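Local coordinates for BRO1 protein (Saccharomyces cerevisiae, PDB 1ZB1), which helps sort cargo proteins into multivesicular bodies, recruits the deubiquitinase Doa4 to endosomes, and includes the Bro1 domain described here, which may bind Snf7, at residues S346-W349 with E350-L353; P65-L68 with S69-L73; F159-L162 with S163-L167; R138-I141 with N142-Y145; L79-L82 with Y83-G87. All coordinates share one frame; numbering follows the deposited sequence.

Contact 1 (S346-W349 with E350-L353); sequences SPTW and EKIL
Trp-349 lays its indole forward along the first turn of helix 349-371, against Ile-352 and Leu-353. Its CB and CG lie against the backbone of Glu-350. CG stands anti to the backbone N (chi1 159°), which swings the ring system beside the carbonyl carbon and over the next turn. NE1 and CE2 lie beside CD2 of Leu-353, NE1 to CD2 at 4.1 Å. Farther out, CE3 and CZ3 meet the CG2 branch of Ile-352, with CZ3 to CG2 at 3.7 Å. CE2, CZ2 and CH2 have CB of Leu-353 over them, 4.0 Å from the centroid of the six-membered ring and 13° off its normal, a CH-pi contact over one face. A broad aromatic suits this place because Trp-349 also reaches helices 65-86, 118-139 and 146-165, so the start of helix 349-371 is wedged among three others of the largely helical Bro1 domain.

Just before the helix, Thr-348 is its N-cap. OG1, between the backbone N and the carbonyl carbon (chi1 55°), accepts from Lys-351 N at 3.1 Å, giving a first-turn amide a partner; a short beta-branched hydroxyl fits such a cap well. Main-chain bonds follow from Ile-352 N to Thr-348 O and from Leu-353 N to Trp-349 O, the latter at 2.9 Å. Pro-347, rigid at the entrance, lays CG 4.0 Å from CD1 of Ile-352.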
loop_
_atom_site.group_PDB
_atom_site.type_symbol
_atom_site.label_atom_id
_atom_site.label_comp_id
_atom_site.label_asym_id
_atom_site.label_seq_id
_atom_site.Cartn_x
_atom_site.Cartn_y
_atom_site.Cartn_z
ATOM N N SER A 346 5.624 -4.067 9.529
ATOM C CA SER A 346 5.033 -2.737 9.527
ATOM C C SER A 346 5.016 -2.070 10.894
ATOM O O SER A 346 4.664 -2.687 11.901
ATOM C CB SER A 346 3.606 -2.787 8.984
ATOM O OG SER A 346 2.717 -3.328 9.946
ATOM N N PRO A 347 5.406 -0.790 10.943
ATOM C CA PRO A 347 5.430 -0.025 12.189
ATOM C C PRO A 347 3.995 0.417 12.453
ATOM O O PRO A 347 3.137 0.269 11.587
ATOM C CB PRO A 347 6.348 1.136 11.844
ATOM C CG PRO A 347 5.973 1.412 10.424
ATOM C CD PRO A 347 5.899 0.026 9.818
ATOM N N THR A 348 3.709 0.939 13.637
ATOM C CA THR A 348 2.341 1.386 13.901
ATOM C C THR A 348 2.157 2.784 13.314
ATOM O O THR A 348 3.135 3.509 13.134
ATOM C CB THR A 348 2.044 1.451 15.413
ATOM O OG1 THR A 348 3.021 2.279 16.053
ATOM C CG2 THR A 348 2.066 0.053 16.028
ATOM N N TRP A 349 0.917 3.149 12.990
ATOM C CA TRP A 349 0.631 4.487 12.465
ATOM C C TRP A 349 1.056 5.460 13.556
ATOM O O TRP A 349 1.597 6.529 13.277
ATOM C CB TRP A 349 -0.871 4.660 12.172
ATOM C CG TRP A 349 -1.351 6.115 12.121
ATOM C CD1 TRP A 349 -2.380 6.662 12.840
ATOM C CD2 TRP A 349 -0.808 7.187 11.327
ATOM N NE1 TRP A 349 -2.511 8.006 12.549
ATOM C CE2 TRP A 349 -1.560 8.352 11.624
ATOM C CE3 TRP A 349 0.241 7.279 10.396
ATOM C CZ2 TRP A 349 -1.297 9.593 11.024
ATOM C CZ3 TRP A 349 0.503 8.519 9.798
ATOM C CH2 TRP A 349 -0.264 9.655 10.118
ATOM N N GLU A 350 0.814 5.066 14.806
ATOM C CA GLU A 350 1.172 5.883 15.962
ATOM C C GLU A 350 2.652 6.272 15.951
ATOM O O GLU A 350 3.001 7.416 16.248
ATOM C CB GLU A 350 0.849 5.141 17.265
ATOM C CG GLU A 350 -0.642 4.967 17.569
ATOM C CD GLU A 350 -1.289 3.800 16.826
ATOM O OE1 GLU A 350 -2.442 3.453 17.166
ATOM O OE2 GLU A 350 -0.659 3.230 15.909
ATOM N N LYS A 351 3.515 5.319 15.609
ATOM C CA LYS A 351 4.953 5.567 15.558
ATOM C C LYS A 351 5.359 6.418 14.355
ATOM O O LYS A 351 6.340 7.154 14.411
ATOM C CB LYS A 351 5.719 4.241 15.543
ATOM C CG LYS A 351 5.585 3.450 16.838
ATOM C CD LYS A 351 6.423 2.179 16.813
ATOM C CE LYS A 351 6.280 1.392 18.115
ATOM N NZ LYS A 351 7.165 0.192 18.146
ATOM N N ILE A 352 4.612 6.308 13.260
ATOM C CA ILE A 352 4.907 7.097 12.068
ATOM C C ILE A 352 4.556 8.563 12.341
ATOM O O ILE A 352 5.283 9.476 11.950
ATOM C CB ILE A 352 4.084 6.598 10.852
ATOM C CG1 ILE A 352 4.650 5.268 10.342
ATOM C CG2 ILE A 352 4.087 7.650 9.747
ATOM C CD1 ILE A 352 3.799 4.604 9.261
ATOM N N LEU A 353 3.443 8.777 13.034
ATOM C CA LEU A 353 2.969 10.125 13.340
ATOM C C LEU A 353 3.731 10.829 14.461
ATOM O O LEU A 353 3.976 12.037 14.409
ATOM C CB LEU A 353 1.483 10.060 13.702
ATOM C CG LEU A 353 0.773 11.338 14.164
ATOM C CD1 LEU A 353 0.748 12.353 13.030
ATOM C CD2 LEU A 353 -0.646 10.997 14.599
#

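Contact 2 (P65-L68 with S69-L73); sequences PSSL and SEQNL
Leu-68 O is gripped twice by one residue, Asn-72. The backbone N of Asn-72 donates to it at 3.2 Å as an ordinary helical bond, and the side-chain ND2 adds a shorter one at 2.9 Å with an N-H...O angle of 162°. The two donors come from opposite faces of the carbonyl plane, ND2 standing 45° out of it and therefore off the lone pairs, though the oxygen lies close to the amide plane of Asn-72. A chi1 of -83° keeps CG beside the backbone N and folds the amide back toward the preceding turn. Asparagine is short enough to do this and has a second use for ND2, which also donates to Ala-59 O. Leu-68 lies alongside, its CG 4.0 Å from that same ND2, while its apolar end packs on Ile-132 of helix 118-139.

On another flank a water bridges Ser-67 and Glu-70: it lies 2.6 Å from Ser-67 OG and donates to Glu-70 OE1 at 2.8 Å. The other carboxylate oxygen, OE2, forms a salt bridge with Lys-74. With Ser-66, Ser-67 and Glu-70 toward solvent and Leu-68, Ser-69 and Asn-72 inward, these are the first turns of an amphipathic alpha-helix.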
loop_
_atom_site.group_PDB
_atom_site.type_symbol
_atom_site.label_atom_id
_atom_site.label_comp_id
_atom_site.label_asym_id
_atom_site.label_seq_id
_atom_site.Cartn_x
_atom_site.Cartn_y
_atom_site.Cartn_z
ATOM N N PRO A 65 6.161 15.014 -3.806
ATOM C CA PRO A 65 5.789 13.960 -2.852
ATOM C C PRO A 65 6.291 14.023 -1.408
ATOM O O PRO A 65 5.479 14.018 -0.480
ATOM C CB PRO A 65 6.216 12.685 -3.567
ATOM C CG PRO A 65 5.927 13.019 -5.001
ATOM C CD PRO A 65 6.499 14.432 -5.119
ATOM N N SER A 66 7.606 14.076 -1.195
ATOM C CA SER A 66 8.100 14.116 0.181
ATOM C C SER A 66 7.678 15.369 0.939
ATOM O O SER A 66 7.348 15.298 2.129
ATOM C CB SER A 66 9.620 13.957 0.220
ATOM O OG SER A 66 9.966 12.611 -0.074
ATOM N N SER A 67 7.666 16.503 0.247
ATOM C CA SER A 67 7.267 17.769 0.848
ATOM C C SER A 67 5.748 17.772 1.096
ATOM O O SER A 67 5.279 18.256 2.128
ATOM C CB SER A 67 7.666 18.930 -0.073
ATOM O OG SER A 67 7.436 20.191 0.539
ATOM N N LEU A 68 4.990 17.230 0.145
ATOM C CA LEU A 68 3.529 17.143 0.265
ATOM C C LEU A 68 3.177 16.257 1.469
ATOM O O LEU A 68 2.263 16.563 2.236
ATOM C CB LEU A 68 2.933 16.536 -1.014
ATOM C CG LEU A 68 1.400 16.450 -1.076
ATOM C CD1 LEU A 68 0.800 17.860 -1.127
ATOM C CD2 LEU A 68 0.986 15.665 -2.311
ATOM N N SER A 69 3.918 15.164 1.623
ATOM C CA SER A 69 3.734 14.223 2.735
ATOM C C SER A 69 3.937 14.948 4.070
ATOM O O SER A 69 3.128 14.838 5.005
ATOM C CB SER A 69 4.745 13.075 2.597
ATOM O OG SER A 69 4.729 12.215 3.723
ATOM N N GLU A 70 5.031 15.695 4.154
ATOM C CA GLU A 70 5.348 16.464 5.352
ATOM C C GLU A 70 4.186 17.378 5.757
ATOM O O GLU A 70 3.825 17.436 6.937
ATOM C CB GLU A 70 6.600 17.314 5.104
ATOM C CG GLU A 70 7.066 18.126 6.304
ATOM C CD GLU A 70 8.106 19.172 5.918
ATOM O OE1 GLU A 70 8.839 18.935 4.934
ATOM O OE2 GLU A 70 8.193 20.224 6.595
ATOM N N GLN A 71 3.614 18.105 4.792
ATOM C CA GLN A 71 2.504 19.016 5.099
ATOM C C GLN A 71 1.314 18.253 5.677
ATOM O O GLN A 71 0.666 18.708 6.621
ATOM C CB GLN A 71 2.044 19.775 3.844
ATOM C CG GLN A 71 3.157 20.445 3.047
ATOM C CD GLN A 71 4.118 21.248 3.903
ATOM O OE1 GLN A 71 5.333 21.085 3.797
ATOM N NE2 GLN A 71 3.588 22.126 4.747
ATOM N N ASN A 72 1.023 17.093 5.096
ATOM C CA ASN A 72 -0.093 16.275 5.565
ATOM C C ASN A 72 0.127 15.686 6.957
ATOM O O ASN A 72 -0.805 15.645 7.761
ATOM C CB ASN A 72 -0.380 15.167 4.552
ATOM C CG ASN A 72 -1.250 15.649 3.407
ATOM O OD1 ASN A 72 -2.480 15.670 3.517
ATOM N ND2 ASN A 72 -0.615 16.065 2.304
ATOM N N LEU A 73 1.345 15.227 7.246
ATOM C CA LEU A 73 1.645 14.671 8.568
ATOM C C LEU A 73 1.512 15.775 9.621
ATOM O O LEU A 73 1.004 15.538 10.717
ATOM C CB LEU A 73 3.067 14.096 8.626
ATOM C CG LEU A 73 3.429 12.641 8.301
ATOM C CD1 LEU A 73 2.215 11.747 8.353
ATOM C CD2 LEU A 73 4.112 12.572 6.947
HETATM O O HOH W 1 8.855 20.646 2.690
#

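Contact 3 (F159-L162 with S163-L167); sequences FEYL and SENFL
Residues 159-165 form the last turns of helix 146-165, and Phe-166 is the first residue to leave helical geometry. Regular bonds run from Ser-163 N to Phe-159 O, Glu-164 N to Glu-160 O and, last, Phe-166 N to Leu-162 O at 3.2 Å, whereas those of Asn-165 N to Tyr-161 O and Leu-162 O are both weak. The asparagine side chain adds a sounder bond: ND2 donates to Tyr-161 O at 2.9 Å, in the carbonyl plane and on a lone pair, with an N-H...O angle of 160°.

The same amide lies stacked on the Tyr-161 ring, the planes 22° apart and ND2 3.2 Å above the ring near its centre. With CG anti to the backbone N (chi1 -180°), the ring is carried alongside the next turn, under the amide. Phe-166 adds CE1, 3.9 Å from CE2 of Tyr-161, and CD1, 3.8 Å from CD2 of Leu-162. Ser-163 OG donates a hydrogen bond to Glu-160 O at 2.9 Å, from the same face as Glu-164 N.

Glu-160 and Glu-164 point the same way, their OE2 atoms 4.7 Å apart. Their like charges probably disfavour each other, a cost that Arg-180, a long and weak ion-pair partner of both, may ease.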
loop_
_atom_site.group_PDB
_atom_site.type_symbol
_atom_site.label_atom_id
_atom_site.label_comp_id
_atom_site.label_asym_id
_atom_site.label_seq_id
_atom_site.Cartn_x
_atom_site.Cartn_y
_atom_site.Cartn_z
ATOM N N PHE A 159 -2.936 2.425 5.768
ATOM C CA PHE A 159 -4.207 1.851 5.306
ATOM C C PHE A 159 -4.791 0.867 6.316
ATOM O O PHE A 159 -6.013 0.758 6.463
ATOM C CB PHE A 159 -4.027 1.147 3.961
ATOM C CG PHE A 159 -3.936 2.090 2.792
ATOM C CD1 PHE A 159 -4.939 3.039 2.570
ATOM C CD2 PHE A 159 -2.874 2.008 1.891
ATOM C CE1 PHE A 159 -4.893 3.891 1.468
ATOM C CE2 PHE A 159 -2.818 2.858 0.779
ATOM C CZ PHE A 159 -3.834 3.803 0.569
ATOM N N GLU A 160 -3.910 0.152 7.004
ATOM C CA GLU A 160 -4.317 -0.813 8.015
ATOM C C GLU A 160 -5.005 -0.090 9.176
ATOM O O GLU A 160 -6.065 -0.513 9.639
ATOM C CB GLU A 160 -3.088 -1.580 8.518
ATOM C CG GLU A 160 -3.363 -2.534 9.666
ATOM C CD GLU A 160 -2.139 -3.351 10.036
ATOM O OE1 GLU A 160 -1.126 -2.755 10.466
ATOM O OE2 GLU A 160 -2.192 -4.591 9.890
ATOM N N TYR A 161 -4.398 0.999 9.637
ATOM C CA TYR A 161 -4.957 1.790 10.737
ATOM C C TYR A 161 -6.321 2.346 10.344
ATOM O O TYR A 161 -7.254 2.379 11.153
ATOM C CB TYR A 161 -4.020 2.948 11.091
ATOM C CG TYR A 161 -4.516 3.816 12.232
ATOM C CD1 TYR A 161 -4.171 3.527 13.552
ATOM C CD2 TYR A 161 -5.336 4.921 11.989
ATOM C CE1 TYR A 161 -4.626 4.319 14.604
ATOM C CE2 TYR A 161 -5.802 5.717 13.033
ATOM C CZ TYR A 161 -5.438 5.410 14.339
ATOM O OH TYR A 161 -5.869 6.204 15.379
ATOM N N LEU A 162 -6.431 2.797 9.100
ATOM C CA LEU A 162 -7.688 3.327 8.592
ATOM C C LEU A 162 -8.798 2.259 8.606
ATOM O O LEU A 162 -9.929 2.527 9.029
ATOM C CB LEU A 162 -7.496 3.839 7.158
ATOM C CG LEU A 162 -6.773 5.190 7.002
ATOM C CD1 LEU A 162 -6.410 5.398 5.539
ATOM C CD2 LEU A 162 -7.669 6.330 7.495
ATOM N N SER A 163 -8.481 1.054 8.146
ATOM C CA SER A 163 -9.495 0.001 8.101
ATOM C C SER A 163 -9.944 -0.440 9.486
ATOM O O SER A 163 -11.099 -0.816 9.676
ATOM C CB SER A 163 -8.987 -1.217 7.323
ATOM O OG SER A 163 -7.991 -1.905 8.053
ATOM N N GLU A 164 -9.038 -0.386 10.455
ATOM C CA GLU A 164 -9.378 -0.805 11.812
ATOM C C GLU A 164 -9.920 0.302 12.716
ATOM O O GLU A 164 -10.505 0.008 13.761
ATOM C CB GLU A 164 -8.153 -1.435 12.484
ATOM C CG GLU A 164 -7.508 -2.544 11.676
ATOM C CD GLU A 164 -6.355 -3.210 12.404
ATOM O OE1 GLU A 164 -5.597 -2.505 13.103
ATOM O OE2 GLU A 164 -6.198 -4.441 12.265
ATOM N N ASN A 165 -9.758 1.564 12.320
ATOM C CA ASN A 165 -10.210 2.667 13.170
ATOM C C ASN A 165 -11.358 3.573 12.722
ATOM O O ASN A 165 -11.924 4.282 13.548
ATOM C CB ASN A 165 -9.001 3.525 13.549
ATOM C CG ASN A 165 -8.079 2.813 14.518
ATOM O OD1 ASN A 165 -8.302 2.836 15.732
ATOM N ND2 ASN A 165 -7.053 2.152 13.987
ATOM N N PHE A 166 -11.700 3.579 11.439
ATOM C CA PHE A 166 -12.811 4.415 10.979
ATOM C C PHE A 166 -13.822 3.506 10.287
ATOM O O PHE A 166 -13.564 2.998 9.197
ATOM C CB PHE A 166 -12.298 5.502 10.035
ATOM C CG PHE A 166 -11.247 6.382 10.650
ATOM C CD1 PHE A 166 -9.896 6.082 10.505
ATOM C CD2 PHE A 166 -11.608 7.503 11.395
ATOM C CE1 PHE A 166 -8.917 6.888 11.091
ATOM C CE2 PHE A 166 -10.638 8.313 11.987
ATOM C CZ PHE A 166 -9.288 8.005 11.835
ATOM N N LEU A 167 -14.984 3.329 10.914
ATOM C CA LEU A 167 -15.991 2.397 10.402
ATOM C C LEU A 167 -17.261 2.858 9.675
ATOM O O LEU A 167 -17.868 2.061 8.957
ATOM C CB LEU A 167 -16.411 1.467 11.544
ATOM C CG LEU A 167 -15.277 0.829 12.357
ATOM C CD1 LEU A 167 -15.872 0.072 13.535
ATOM C CD2 LEU A 167 -14.444 -0.101 11.474
#

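Contact 4 (R138-I141 with N142-Y145); sequences RENI and NEDY
The apolar part of this corner is carried by Ile-141 and Tyr-145. CD1 of Ile-141 rests 3.7 Å from CE2 of the tyrosine ring and nearly as close to CD2, the two side chains meeting at a slant. Ile-141 sends CG1 anti to its backbone N (chi1 -164°), which directs the CG1-CD1 branch, not the CG2 methyl, at the ring. Both residues also pack on Pro-8 and on helix 176-198, which suits a branched aliphatic and a large aromatic on the inner side of an otherwise polar loop.

Main-chain bonding is slight. Helix 118-139 ends before Asn-140, and a type I beta turn from Asn-140 to Glu-143 follows, closed by a weak hydrogen bond from Glu-143 N to Asn-140 O at 3.3 Å. Tyr-145 takes the N-cap position of helix 146-165.

Among polar side chains, Asn-142 folds back toward the helix end, bringing ND2 3.2 Å from Glu-139 O. Glu-143, bent at chi2 (76°), brings OE1 to 2.9 Å from Asn-140 O, two acceptors without a hydrogen bond between them. That approach probably costs energy or favours a protonated carboxyl; with a weak turn bond across the bend, the firmer attachment is the apolar one of Ile-141 and Tyr-145.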
loop_
_atom_site.group_PDB
_atom_site.type_symbol
_atom_site.label_atom_id
_atom_site.label_comp_id
_atom_site.label_asym_id
_atom_site.label_seq_id
_atom_site.Cartn_x
_atom_site.Cartn_y
_atom_site.Cartn_z
ATOM N N ARG A 138 7.218 5.076 -5.597
ATOM C CA ARG A 138 7.252 5.028 -7.057
ATOM C C ARG A 138 8.377 5.906 -7.590
ATOM O O ARG A 138 9.136 5.501 -8.471
ATOM C CB ARG A 138 5.919 5.509 -7.635
ATOM C CG ARG A 138 5.827 5.400 -9.146
ATOM C CD ARG A 138 4.516 5.964 -9.662
ATOM N NE ARG A 138 4.287 5.635 -11.069
ATOM C CZ ARG A 138 3.956 4.425 -11.516
ATOM N NH1 ARG A 138 3.812 3.417 -10.668
ATOM N NH2 ARG A 138 3.761 4.224 -12.815
ATOM N N GLU A 139 8.472 7.110 -7.036
ATOM C CA GLU A 139 9.471 8.091 -7.432
ATOM C C GLU A 139 10.908 7.658 -7.139
ATOM O O GLU A 139 11.827 8.037 -7.863
ATOM C CB GLU A 139 9.170 9.424 -6.733
ATOM C CG GLU A 139 9.935 10.623 -7.259
ATOM C CD GLU A 139 9.457 11.928 -6.640
ATOM O OE1 GLU A 139 9.547 12.065 -5.399
ATOM O OE2 GLU A 139 8.990 12.815 -7.392
ATOM N N ASN A 140 11.104 6.867 -6.087
ATOM C CA ASN A 140 12.441 6.404 -5.713
ATOM C C ASN A 140 12.698 4.956 -6.117
ATOM O O ASN A 140 13.616 4.320 -5.603
ATOM C CB ASN A 140 12.647 6.539 -4.202
ATOM C CG ASN A 140 12.552 7.977 -3.720
ATOM O OD1 ASN A 140 12.452 8.235 -2.519
ATOM N ND2 ASN A 140 12.593 8.922 -4.654
ATOM N N ILE A 141 11.891 4.442 -7.039
ATOM C CA ILE A 141 12.032 3.064 -7.501
ATOM C C ILE A 141 13.299 2.917 -8.335
ATOM O O ILE A 141 13.495 1.912 -9.019
ATOM C CB ILE A 141 10.814 2.640 -8.357
ATOM C CG1 ILE A 141 10.770 1.118 -8.501
ATOM C CG2 ILE A 141 10.891 3.286 -9.730
ATOM C CD1 ILE A 141 10.529 0.387 -7.196
ATOM N N ASN A 142 14.159 3.929 -8.270
ATOM C CA ASN A 142 15.403 3.932 -9.026
ATOM C C ASN A 142 16.588 3.377 -8.240
ATOM O O ASN A 142 17.521 2.827 -8.827
ATOM C CB ASN A 142 15.714 5.353 -9.498
ATOM C CG ASN A 142 14.645 5.903 -10.421
ATOM O OD1 ASN A 142 14.474 5.428 -11.548
ATOM N ND2 ASN A 142 13.911 6.904 -9.946
ATOM N N GLU A 143 16.557 3.524 -6.919
ATOM C CA GLU A 143 17.642 3.018 -6.088
ATOM C C GLU A 143 17.591 1.500 -5.991
ATOM O O GLU A 143 16.976 0.836 -6.828
ATOM C CB GLU A 143 17.583 3.625 -4.683
ATOM C CG GLU A 143 17.889 5.113 -4.628
ATOM C CD GLU A 143 16.741 5.965 -5.124
ATOM O OE1 GLU A 143 15.692 6.000 -4.443
ATOM O OE2 GLU A 143 16.885 6.595 -6.194
ATOM N N ASP A 144 18.236 0.957 -4.962
ATOM C CA ASP A 144 18.286 -0.487 -4.747
ATOM C C ASP A 144 17.018 -1.020 -4.082
ATOM O O ASP A 144 17.056 -2.037 -3.385
ATOM C CB ASP A 144 19.496 -0.839 -3.881
ATOM C CG ASP A 144 19.350 -0.348 -2.457
ATOM O OD1 ASP A 144 19.101 0.861 -2.268
ATOM O OD2 ASP A 144 19.482 -1.171 -1.527
ATOM N N TYR A 145 15.905 -0.324 -4.295
ATOM C CA TYR A 145 14.613 -0.717 -3.734
ATOM C C TYR A 145 14.476 -0.453 -2.239
ATOM O O TYR A 145 13.370 -0.467 -1.709
ATOM C CB TYR A 145 14.340 -2.201 -4.014
ATOM C CG TYR A 145 14.101 -2.516 -5.476
ATOM C CD1 TYR A 145 14.320 -3.798 -5.976
ATOM C CD2 TYR A 145 13.654 -1.534 -6.359
ATOM C CE1 TYR A 145 14.104 -4.095 -7.323
ATOM C CE2 TYR A 145 13.434 -1.821 -7.707
ATOM C CZ TYR A 145 13.662 -3.102 -8.179
ATOM O OH TYR A 145 13.451 -3.389 -9.507
#

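Contact 5 (L79-L82 with Y83-G87)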
loop_
_atom_site.group_PDB
_atom_site.type_symbol
_atom_site.label_atom_id
_atom_site.label_comp_id
_atom_site.label_asym_id
_atom_site.label_seq_id
_atom_site.Cartn_x
_atom_site.Cartn_y
_atom_site.Cartn_z
ATOM N N LEU A 79 -4.801 18.157 13.783
ATOM C CA LEU A 79 -6.121 17.546 13.947
ATOM C C LEU A 79 -6.194 16.593 15.131
ATOM O O LEU A 79 -7.194 16.568 15.853
ATOM C CB LEU A 79 -6.492 16.764 12.685
ATOM C CG LEU A 79 -7.359 17.328 11.558
ATOM C CD1 LEU A 79 -7.540 18.835 11.641
ATOM C CD2 LEU A 79 -6.737 16.898 10.253
ATOM N N GLU A 80 -5.149 15.788 15.308
ATOM C CA GLU A 80 -5.125 14.820 16.396
ATOM C C GLU A 80 -5.140 15.523 17.756
ATOM O O GLU A 80 -5.881 15.124 18.661
ATOM C CB GLU A 80 -3.899 13.903 16.268
ATOM C CG GLU A 80 -3.915 12.720 17.224
ATOM C CD GLU A 80 -5.081 11.774 16.974
ATOM O OE1 GLU A 80 -6.242 12.242 16.915
ATOM O OE2 GLU A 80 -4.841 10.558 16.851
ATOM N N HIS A 81 -4.328 16.565 17.902
ATOM C CA HIS A 81 -4.296 17.316 19.154
ATOM C C HIS A 81 -5.626 18.036 19.376
ATOM O O HIS A 81 -6.082 18.166 20.512
ATOM C CB HIS A 81 -3.157 18.342 19.153
ATOM C CG HIS A 81 -1.810 17.758 19.444
ATOM N ND1 HIS A 81 -0.821 17.651 18.488
ATOM C CD2 HIS A 81 -1.282 17.260 20.588
ATOM C CE1 HIS A 81 0.258 17.114 19.032
ATOM N NE2 HIS A 81 0.004 16.866 20.304
ATOM N N LEU A 82 -6.239 18.513 18.291
ATOM C CA LEU A 82 -7.521 19.205 18.385
ATOM C C LEU A 82 -8.565 18.210 18.887
ATOM O O LEU A 82 -9.403 18.536 19.732
ATOM C CB LEU A 82 -7.946 19.741 17.010
ATOM C CG LEU A 82 -9.278 20.499 16.938
ATOM C CD1 LEU A 82 -9.248 21.709 17.863
ATOM C CD2 LEU A 82 -9.532 20.942 15.505
ATOM N N TYR A 83 -8.498 16.992 18.355
ATOM C CA TYR A 83 -9.423 15.933 18.736
ATOM C C TYR A 83 -9.203 15.497 20.187
ATOM O O TYR A 83 -10.161 15.186 20.887
ATOM C CB TYR A 83 -9.269 14.740 17.791
ATOM C CG TYR A 83 -10.153 13.554 18.127
ATOM C CD1 TYR A 83 -9.639 12.445 18.797
ATOM C CD2 TYR A 83 -11.500 13.537 17.764
ATOM C CE1 TYR A 83 -10.442 11.345 19.092
ATOM C CE2 TYR A 83 -12.314 12.442 18.058
ATOM C CZ TYR A 83 -11.774 11.350 18.720
ATOM O OH TYR A 83 -12.562 10.255 18.995
ATOM N N PHE A 84 -7.950 15.471 20.635
ATOM C CA PHE A 84 -7.654 15.099 22.020
ATOM C C PHE A 84 -8.326 16.097 22.958
ATOM O O PHE A 84 -8.795 15.737 24.039
ATOM C CB PHE A 84 -6.145 15.147 22.316
ATOM C CG PHE A 84 -5.335 14.056 21.662
ATOM C CD1 PHE A 84 -5.908 12.837 21.313
ATOM C CD2 PHE A 84 -3.965 14.234 21.457
ATOM C CE1 PHE A 84 -5.131 11.811 20.772
ATOM C CE2 PHE A 84 -3.180 13.213 20.918
ATOM C CZ PHE A 84 -3.767 11.998 20.574
ATOM N N ARG A 85 -8.361 17.357 22.536
ATOM C CA ARG A 85 -8.936 18.427 23.341
ATOM C C ARG A 85 -10.447 18.634 23.218
ATOM O O ARG A 85 -11.114 18.914 24.217
ATOM C CB ARG A 85 -8.204 19.735 23.024
ATOM C CG ARG A 85 -6.720 19.686 23.377
ATOM C CD ARG A 85 -5.961 20.874 22.818
ATOM N NE ARG A 85 -4.568 20.908 23.260
ATOM C CZ ARG A 85 -3.674 19.949 23.027
ATOM N NH1 ARG A 85 -4.020 18.860 22.352
ATOM N NH2 ARG A 85 -2.425 20.085 23.461
ATOM N N LEU A 86 -10.990 18.493 22.010
ATOM C CA LEU A 86 -12.423 18.692 21.791
ATOM C C LEU A 86 -13.251 17.414 21.699
ATOM O O LEU A 86 -14.414 17.397 22.103
ATOM C CB LEU A 86 -12.655 19.522 20.523
ATOM C CG LEU A 86 -12.078 20.939 20.507
ATOM C CD1 LEU A 86 -12.535 21.658 19.248
ATOM C CD2 LEU A 86 -12.533 21.700 21.747
ATOM N N GLY A 87 -12.661 16.353 21.158
ATOM C CA GLY A 87 -13.382 15.098 21.024
ATOM C C GLY A 87 -14.548 15.208 20.057
ATOM O O GLY A 87 -14.447 15.879 19.026
#
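Phe-84 folds back over the turn before it, its ring lying across the carbonyl of Glu-80: Glu-80 O stands 3.2 Å above one face, toward the rim. CG of Phe-84 is beside the backbone N (chi1 -71°), which sets the ring against Glu-80. That glutamate bends at chi2, 63°, and brings CG to 3.4 Å from CZ of Phe-84; its carboxylate also lies nearly parallel to the ring, CD 3.8 Å from CE1, while OE1 goes to a salt bridge with Lys-122. The edge of Phe-84 also faces the His-81 imidazole in an offset edge-to-face pair, centroids 6.0 Å apart and planes at 88°.

Arg-85 is extended from CG to NE and then turns, bringing NH1 back to His-81 O at 2.8 Å. This oxygen takes Arg-85 N as well, the two donors on opposite faces of its plane. A long, flexible arginine can thus bond one turn back along its own helix, and its side chain also touches Tyr-368 of helix 349-371. Leu-82 and Leu-86 meet through their CD1 methyls at 3.6 Å, as expected of residues four apart. Gly-87, with positive phi, takes the chain out of helix 65-86, a common way for glycine to end an alpha-helix.

Overall arrangement
Contacts 2 and 5 lie near the two ends of helix 65-86, their centres about 21 Å apart, and contact 1 packs against the middle of that helix, between them. Its Trp-349 touches contact 2 through CH2, 3.7 Å from CD1 of Leu-73, and contact 3 through CD1, 3.5 Å from CD2 of Tyr-161. Contact 5 comes within about 5 Å of contact 1, nearest atoms, without touching. Contacts 4 and 3 stand near the start and end of helix 146-165, centres about 27 Å apart and on opposite sides of the chain's centre. Contact 4 meets contact 2 where Glu-139 OE2 lies 3.7 Å from Pro-65 CD, but is about 36 Å from contact 5 between centres.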